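Local coordinates for protein Zn-dependent hydrolase of metallo-beta-lactamase superfamily TM0207 (Thermotoga maritima, PDB 1VJN) that is a putative zinc-dependent hydrolase of the metallo-beta-lactamase superfamily, whose substrate and reaction remain to be established, at residues A[115-127]-A[138-152]. Sequence-based numbering, arbitrary orientation.
Sequences GIKVCHLGDLGHV and EIDVLLVPVGGTYTI
Asp140 holds its CG anti to its own carbonyl carbon (chi1 -60°), a torsion that swings the carboxylate across to the neighbouring strand, where OD2 takes the N-H of Lys117 at 2.8 Å on its anti lone pair. The setting is a beta-alpha-beta crossover of the metallo-hydrolase fold: strands 116-120 and 141-145 run parallel in a mixed sheet, linked through helix 130-136. It illustrates how a side chain can extend the bonding of a parallel pair past the last backbone bond. Lys117 O is gripped twice, by Val141 N at 3.0 Å and by Asp140 N in a more bent bond (138° at the hydrogen), while the Lys117 ammonium group (NZ) turns off to a salt bridge with Glu112. Cys119 then bonds both ways, its N to Val141 O and its O to Leu143 N, before Leu121 N closes the series on Leu143 O.

On one face, Cys119 CB touches both Ile139 CG1 and Leu142 CD1, which lie roughly at a right angle as seen from it; Leu121 reaches the same Leu142 methyl with CD1 (3.5 Å) and lies alongside Val144, under helix 154-163. On the other face, Leu143 CD1 meets the His120 ring obliquely at CD2, 3.8 Å away. That ring is held at both nitrogens, ND1 accepting a bent bond from Gly122 N, which is tilted out of the ring plane, and NE2 bonding Ala21 O.

At the end of strand 141-145, Pro145 packs its ring against Leu121 and Leu124. Farther on the two loops meet again: Leu124 O receives Ile152 N in the carbonyl plane at 3.0 Å, while Ile152 CG2 rests 3.5 Å from His126 N.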
ATOM      1  N   GLY A 115      -1.885 -14.234   9.783  1.00 44.06           N
ATOM      2  CA  GLY A 115      -1.072 -13.544  10.795  1.00 44.35           C
ATOM      3  C   GLY A 115      -0.061 -12.522  10.242  1.00 42.30           C
ATOM      4  O   GLY A 115       1.054 -12.412  10.742  1.00 43.43           O
ATOM      5  N   ILE A 116      -0.436 -11.805   9.190  1.00 38.63           N
ATOM      6  CA  ILE A 116       0.379 -10.727   8.634  1.00 36.27           C
ATOM      7  C   ILE A 116      -0.580  -9.562   8.452  1.00 32.22           C
ATOM      8  O   ILE A 116      -1.725  -9.776   8.008  1.00 31.29           O
ATOM      9  CB  ILE A 116       1.047 -11.144   7.287  1.00 36.27           C
ATOM     10  CG1 ILE A 116       2.010 -12.331   7.505  1.00 40.13           C
ATOM     11  CG2 ILE A 116       1.824  -9.961   6.674  1.00 38.72           C
ATOM     12  CD1 ILE A 116       2.821 -12.767   6.259  1.00 38.39           C
ATOM     13  N   LYS A 117      -0.145  -8.363   8.846  1.00 25.23           N
ATOM     14  CA  LYS A 117      -0.910  -7.144   8.650  1.00 22.61           C
ATOM     15  C   LYS A 117      -0.231  -6.297   7.588  1.00 20.91           C
ATOM     16  O   LYS A 117       0.948  -5.923   7.694  1.00 22.29           O
ATOM     17  CB  LYS A 117      -1.051  -6.320   9.948  1.00 23.99           C
ATOM     18  CG  LYS A 117      -2.088  -6.839  10.925  1.00 27.47           C
ATOM     19  CD  LYS A 117      -1.743  -6.388  12.323  1.00 38.56           C
ATOM     20  CE  LYS A 117      -2.853  -6.669  13.311  1.00 44.12           C
ATOM     21  NZ  LYS A 117      -2.783  -8.082  13.815  1.00 51.58           N
ATOM     22  N   VAL A 118      -0.990  -6.005   6.547  1.00 17.43           N
ATOM     23  CA  VAL A 118      -0.507  -5.239   5.422  1.00 17.63           C
ATOM     24  C   VAL A 118      -1.256  -3.938   5.423  1.00 17.38           C
ATOM     25  O   VAL A 118      -2.481  -3.934   5.646  1.00 18.05           O
ATOM     26  CB  VAL A 118      -0.751  -5.989   4.095  1.00 20.17           C
ATOM     27  CG1 VAL A 118      -0.199  -5.179   2.909  1.00 20.42           C
ATOM     28  CG2 VAL A 118      -0.122  -7.383   4.143  1.00 24.63           C
ATOM     29  N   CYS A 119      -0.533  -2.844   5.185  1.00 19.28           N
ATOM     30  CA  CYS A 119      -1.103  -1.484   5.141  1.00 20.28           C
ATOM     31  C   CYS A 119      -0.783  -0.729   3.858  1.00 18.16           C
ATOM     32  O   CYS A 119       0.362  -0.469   3.537  1.00 18.55           O
ATOM     33  CB  CYS A 119      -0.610  -0.634   6.335  1.00 23.95           C
ATOM     34  SG  CYS A 119      -1.394   0.991   6.492  1.00 22.60           S
ATOM     35  N   HIS A 120      -1.829  -0.273   3.188  1.00 16.95           N
ATOM     36  CA  HIS A 120      -1.681   0.580   2.031  1.00 16.79           C
ATOM     37  C   HIS A 120      -2.058   1.979   2.458  1.00 17.73           C
ATOM     38  O   HIS A 120      -3.220   2.276   2.770  1.00 15.52           O
ATOM     39  CB  HIS A 120      -2.632   0.109   0.948  1.00 17.93           C
ATOM     40  CG  HIS A 120      -2.476   0.796  -0.368  1.00 22.59           C
ATOM     41  ND1 HIS A 120      -2.857   2.105  -0.580  1.00 18.48           N
ATOM     42  CD2 HIS A 120      -2.084   0.313  -1.570  1.00 17.41           C
ATOM     43  CE1 HIS A 120      -2.642   2.410  -1.848  1.00 30.43           C
ATOM     44  NE2 HIS A 120      -2.211   1.328  -2.479  1.00 22.65           N
ATOM     45  N   LEU A 121      -1.103   2.882   2.398  1.00 16.59           N
ATOM     46  CA  LEU A 121      -1.350   4.211   2.920  1.00 17.14           C
ATOM     47  C   LEU A 121      -2.039   5.210   1.976  1.00 20.42           C
ATOM     48  O   LEU A 121      -2.342   6.326   2.392  1.00 22.38           O
ATOM     49  CB  LEU A 121      -0.058   4.772   3.466  1.00 17.23           C
ATOM     50  CG  LEU A 121       0.426   4.206   4.833  1.00 14.37           C
ATOM     51  CD1 LEU A 121       1.822   4.744   5.115  1.00 17.46           C
ATOM     52  CD2 LEU A 121      -0.519   4.508   6.019  1.00 20.35           C
ATOM     53  N   GLY A 122      -2.291   4.827   0.734  1.00 19.66           N
ATOM     54  CA  GLY A 122      -2.968   5.684  -0.223  1.00 22.08           C
ATOM     55  C   GLY A 122      -2.016   6.824  -0.613  1.00 21.13           C
ATOM     56  O   GLY A 122      -0.842   6.610  -0.818  1.00 23.58           O
ATOM     57  N   ASP A 123      -2.557   8.041  -0.687  1.00 20.45           N
ATOM     58  CA  ASP A 123      -1.822   9.253  -1.019  1.00 16.80           C
ATOM     59  C   ASP A 123      -1.631  10.094   0.236  1.00 16.66           C
ATOM     60  O   ASP A 123      -1.779  11.295   0.230  1.00 23.19           O
ATOM     61  CB  ASP A 123      -2.645   9.994  -2.048  1.00 20.99           C
ATOM     62  CG  ASP A 123      -2.754   9.207  -3.351  1.00 30.46           C
ATOM     63  OD1 ASP A 123      -1.719   8.716  -3.828  1.00 40.47           O
ATOM     64  OD2 ASP A 123      -3.808   8.986  -3.949  1.00 47.78           O
ATOM     65  N   LEU A 124      -1.224   9.447   1.311  1.00 16.16           N
ATOM     66  CA  LEU A 124      -1.116  10.061   2.622  1.00 17.20           C
ATOM     67  C   LEU A 124      -0.300  11.304   2.505  1.00 20.07           C
ATOM     68  O   LEU A 124       0.819  11.251   1.971  1.00 18.74           O
ATOM     69  CB  LEU A 124      -0.457   9.117   3.602  1.00 17.70           C
ATOM     70  CG  LEU A 124      -0.279   9.656   5.036  1.00 18.52           C
ATOM     71  CD1 LEU A 124      -1.608   9.846   5.724  1.00 17.57           C
ATOM     72  CD2 LEU A 124       0.543   8.685   5.802  1.00 14.84           C
ATOM     73  N   GLY A 125      -0.870  12.394   3.040  1.00 19.61           N
ATOM     74  CA  GLY A 125      -0.360  13.740   2.846  1.00 18.39           C
ATOM     75  C   GLY A 125       0.304  14.321   4.051  1.00 19.85           C
ATOM     76  O   GLY A 125       0.871  15.425   3.972  1.00 21.99           O
ATOM     77  N   HIS A 126       0.198  13.650   5.195  1.00 16.53           N
ATOM     78  CA  HIS A 126       0.735  14.228   6.450  1.00 20.08           C
ATOM     79  C   HIS A 126       1.144  13.020   7.289  1.00 18.81           C
ATOM     80  O   HIS A 126       0.705  11.901   7.053  1.00 15.91           O
ATOM     81  CB  HIS A 126      -0.323  15.065   7.228  1.00 19.83           C
ATOM     82  CG  HIS A 126      -1.564  14.275   7.547  1.00 24.03           C
ATOM     83  ND1 HIS A 126      -1.605  13.321   8.539  1.00 29.04           N
ATOM     84  CD2 HIS A 126      -2.770  14.214   6.927  1.00 33.85           C
ATOM     85  CE1 HIS A 126      -2.794  12.745   8.556  1.00 31.72           C
ATOM     86  NE2 HIS A 126      -3.526  13.279   7.594  1.00 31.28           N
ATOM     87  N   VAL A 127       2.032  13.227   8.227  1.00 17.88           N
ATOM     88  CA  VAL A 127       2.418  12.143   9.142  1.00 20.73           C
ATOM     89  C   VAL A 127       1.155  11.723   9.886  1.00 17.65           C
ATOM     90  O   VAL A 127       0.390  12.582  10.278  1.00 19.57           O
ATOM     91  CB  VAL A 127       3.493  12.647  10.119  1.00 23.65           C
ATOM     92  CG1 VAL A 127       3.723  11.658  11.275  1.00 27.72           C
ATOM     93  CG2 VAL A 127       4.811  12.931   9.351  1.00 27.36           C
ATOM     94  N   GLU A 138       0.327  -1.872  14.840  1.00 19.59           N
ATOM     95  CA  GLU A 138       1.580  -2.355  14.251  1.00 20.66           C
ATOM     96  C   GLU A 138       1.354  -3.010  12.895  1.00 19.83           C
ATOM     97  O   GLU A 138       0.408  -3.734  12.723  1.00 23.64           O
ATOM     98  CB  GLU A 138       2.334  -3.264  15.216  1.00 21.41           C
ATOM     99  CG  GLU A 138       2.664  -2.510  16.498  1.00 32.49           C
ATOM    100  CD  GLU A 138       3.991  -2.912  17.103  1.00 41.94           C
ATOM    101  OE1 GLU A 138       4.343  -4.117  17.034  1.00 43.63           O
ATOM    102  OE2 GLU A 138       4.674  -2.005  17.642  1.00 47.02           O
ATOM    103  N   ILE A 139       2.202  -2.678  11.922  1.00 22.97           N
ATOM    104  CA  ILE A 139       2.104  -3.169  10.553  1.00 20.00           C
ATOM    105  C   ILE A 139       3.304  -4.079  10.239  1.00 20.85           C
ATOM    106  O   ILE A 139       4.431  -3.794  10.625  1.00 18.87           O
ATOM    107  CB  ILE A 139       2.040  -1.965   9.593  1.00 23.22           C
ATOM    108  CG1 ILE A 139       0.700  -1.226   9.785  1.00 21.04           C
ATOM    109  CG2 ILE A 139       2.187  -2.389   8.175  1.00 23.42           C
ATOM    110  CD1 ILE A 139      -0.528  -2.145   9.914  1.00 19.69           C
ATOM    111  N   ASP A 140       3.051  -5.171   9.522  1.00 20.24           N
ATOM    112  CA  ASP A 140       4.118  -6.033   9.012  1.00 21.37           C
ATOM    113  C   ASP A 140       4.657  -5.615   7.648  1.00 20.40           C
ATOM    114  O   ASP A 140       5.866  -5.600   7.422  1.00 21.54           O
ATOM    115  CB  ASP A 140       3.593  -7.462   8.937  1.00 24.17           C
ATOM    116  CG  ASP A 140       3.163  -7.972  10.297  1.00 26.95           C
ATOM    117  OD1 ASP A 140       3.952  -7.807  11.249  1.00 34.17           O
ATOM    118  OD2 ASP A 140       2.048  -8.496  10.519  1.00 26.68           O
ATOM    119  N   VAL A 141       3.758  -5.312   6.729  1.00 17.32           N
ATOM    120  CA  VAL A 141       4.119  -4.855   5.399  1.00 17.92           C
ATOM    121  C   VAL A 141       3.455  -3.514   5.148  1.00 16.91           C
ATOM    122  O   VAL A 141       2.215  -3.420   5.140  1.00 18.42           O
ATOM    123  CB  VAL A 141       3.671  -5.850   4.278  1.00 18.88           C
ATOM    124  CG1 VAL A 141       4.176  -5.392   2.914  1.00 18.23           C
ATOM    125  CG2 VAL A 141       4.150  -7.215   4.540  1.00 17.74           C
ATOM    126  N   LEU A 142       4.272  -2.483   4.963  1.00 15.68           N
ATOM    127  CA  LEU A 142       3.806  -1.133   4.721  1.00 18.25           C
ATOM    128  C   LEU A 142       4.049  -0.667   3.262  1.00 17.79           C
ATOM    129  O   LEU A 142       5.168  -0.689   2.775  1.00 18.97           O
ATOM    130  CB  LEU A 142       4.490  -0.166   5.707  1.00 19.59           C
ATOM    131  CG  LEU A 142       3.998   1.268   5.664  1.00 18.94           C
ATOM    132  CD1 LEU A 142       2.499   1.376   5.978  1.00 21.60           C
ATOM    133  CD2 LEU A 142       4.832   2.033   6.662  1.00 19.61           C
ATOM    134  N   LEU A 143       2.985  -0.216   2.610  1.00 15.58           N
ATOM    135  CA  LEU A 143       3.048   0.393   1.285  1.00 17.22           C
ATOM    136  C   LEU A 143       2.925   1.893   1.494  1.00 20.44           C
ATOM    137  O   LEU A 143       1.875   2.376   1.953  1.00 19.08           O
ATOM    138  CB  LEU A 143       1.927  -0.132   0.412  1.00 21.05           C
ATOM    139  CG  LEU A 143       1.782  -1.676   0.421  1.00 24.39           C
ATOM    140  CD1 LEU A 143       0.567  -2.087  -0.430  1.00 27.99           C
ATOM    141  CD2 LEU A 143       2.980  -2.356  -0.059  1.00 29.85           C
ATOM    142  N   VAL A 144       4.000   2.634   1.191  1.00 21.56           N
ATOM    143  CA  VAL A 144       4.099   4.030   1.688  1.00 19.71           C
ATOM    144  C   VAL A 144       4.548   4.979   0.549  1.00 18.52           C
ATOM    145  O   VAL A 144       5.492   4.680  -0.148  1.00 19.13           O
ATOM    146  CB  VAL A 144       5.049   4.110   2.958  1.00 18.00           C
ATOM    147  CG1 VAL A 144       6.446   3.737   2.614  1.00 20.04           C
ATOM    148  CG2 VAL A 144       5.093   5.506   3.558  1.00 20.32           C
ATOM    149  N   PRO A 145       3.827   6.089   0.323  1.00 19.22           N
ATOM    150  CA  PRO A 145       4.212   7.065  -0.657  1.00 22.18           C
ATOM    151  C   PRO A 145       5.409   7.872  -0.160  1.00 19.12           C
ATOM    152  O   PRO A 145       5.502   8.108   1.029  1.00 18.44           O
ATOM    153  CB  PRO A 145       2.963   7.968  -0.764  1.00 19.87           C
ATOM    154  CG  PRO A 145       2.317   7.879   0.538  1.00 20.22           C
ATOM    155  CD  PRO A 145       2.599   6.503   1.016  1.00 21.89           C
ATOM    156  N   VAL A 146       6.325   8.240  -1.057  1.00 18.75           N
ATOM    157  CA  VAL A 146       7.527   8.960  -0.695  1.00 19.60           C
ATOM    158  C   VAL A 146       7.939  10.102  -1.641  1.00 19.57           C
ATOM    159  O   VAL A 146       9.044  10.629  -1.514  1.00 21.69           O
ATOM    160  CB  VAL A 146       8.742   7.977  -0.613  1.00 17.25           C
ATOM    161  CG1 VAL A 146       8.475   6.864   0.411  1.00 18.46           C
ATOM    162  CG2 VAL A 146       9.114   7.382  -2.008  1.00 17.97           C
ATOM    163  N   GLY A 147       7.087  10.479  -2.592  1.00 20.10           N
ATOM    164  CA  GLY A 147       7.465  11.500  -3.578  1.00 20.88           C
ATOM    165  C   GLY A 147       7.460  12.957  -3.128  1.00 19.45           C
ATOM    166  O   GLY A 147       7.991  13.798  -3.854  1.00 15.44           O
ATOM    167  N   GLY A 148       6.792  13.287  -2.015  1.00 18.97           N
ATOM    168  CA  GLY A 148       6.995  14.598  -1.336  1.00 23.46           C
ATOM    169  C   GLY A 148       6.167  15.879  -1.531  1.00 28.52           C
ATOM    170  O   GLY A 148       6.216  16.806  -0.676  1.00 34.05           O
ATOM    171  N   THR A 149       5.426  15.993  -2.607  1.00 28.63           N
ATOM    172  CA  THR A 149       4.653  17.249  -2.831  1.00 26.31           C
ATOM    173  C   THR A 149       3.156  16.953  -2.703  1.00 26.09           C
ATOM    174  O   THR A 149       2.438  17.589  -1.942  1.00 24.83           O
ATOM    175  CB  THR A 149       4.987  17.728  -4.241  1.00 25.93           C
ATOM    176  OG1 THR A 149       6.334  18.181  -4.242  1.00 24.25           O
ATOM    177  CG2 THR A 149       4.199  18.953  -4.680  1.00 28.11           C
ATOM    178  N   TYR A 150       2.720  15.941  -3.454  1.00 23.89           N
ATOM    179  CA  TYR A 150       1.335  15.467  -3.517  1.00 24.96           C
ATOM    180  C   TYR A 150       1.048  14.484  -2.375  1.00 24.76           C
ATOM    181  O   TYR A 150      -0.098  14.189  -2.073  1.00 25.80           O
ATOM    182  CB  TYR A 150       1.120  14.763  -4.860  1.00 21.99           C
ATOM    183  CG  TYR A 150       1.637  15.633  -5.954  1.00 26.54           C
ATOM    184  CD1 TYR A 150       0.994  16.828  -6.267  1.00 24.44           C
ATOM    185  CD2 TYR A 150       2.824  15.322  -6.622  1.00 26.61           C
ATOM    186  CE1 TYR A 150       1.491  17.674  -7.256  1.00 28.96           C
ATOM    187  CE2 TYR A 150       3.326  16.146  -7.606  1.00 33.71           C
ATOM    188  CZ  TYR A 150       2.663  17.324  -7.922  1.00 34.98           C
ATOM    189  OH  TYR A 150       3.177  18.161  -8.896  1.00 37.65           O
ATOM    190  N   THR A 151       2.109  13.953  -1.789  1.00 21.05           N
ATOM    191  CA  THR A 151       2.041  13.090  -0.620  1.00 22.65           C
ATOM    192  C   THR A 151       3.162  13.487   0.290  1.00 20.03           C
ATOM    193  O   THR A 151       3.902  14.421   0.024  1.00 20.80           O
ATOM    194  CB  THR A 151       2.228  11.595  -1.017  1.00 20.74           C
ATOM    195  OG1 THR A 151       3.563  11.365  -1.519  1.00 22.13           O
ATOM    196  CG2 THR A 151       1.291  11.198  -2.187  1.00 19.85           C
ATOM    197  N   ILE A 152       3.333  12.730   1.349  1.00 19.37           N
ATOM    198  CA  ILE A 152       4.496  12.859   2.193  1.00 18.92           C
ATOM    199  C   ILE A 152       5.748  12.557   1.397  1.00 17.45           C
ATOM    200  O   ILE A 152       5.690  11.920   0.336  1.00 18.44           O
ATOM    201  CB  ILE A 152       4.403  11.939   3.414  1.00 19.03           C
ATOM    202  CG1 ILE A 152       4.028  10.492   3.039  1.00 19.45           C
ATOM    203  CG2 ILE A 152       3.339  12.461   4.375  1.00 17.28           C
ATOM    204  CD1 ILE A 152       4.143   9.489   4.212  1.00 19.96           C
TER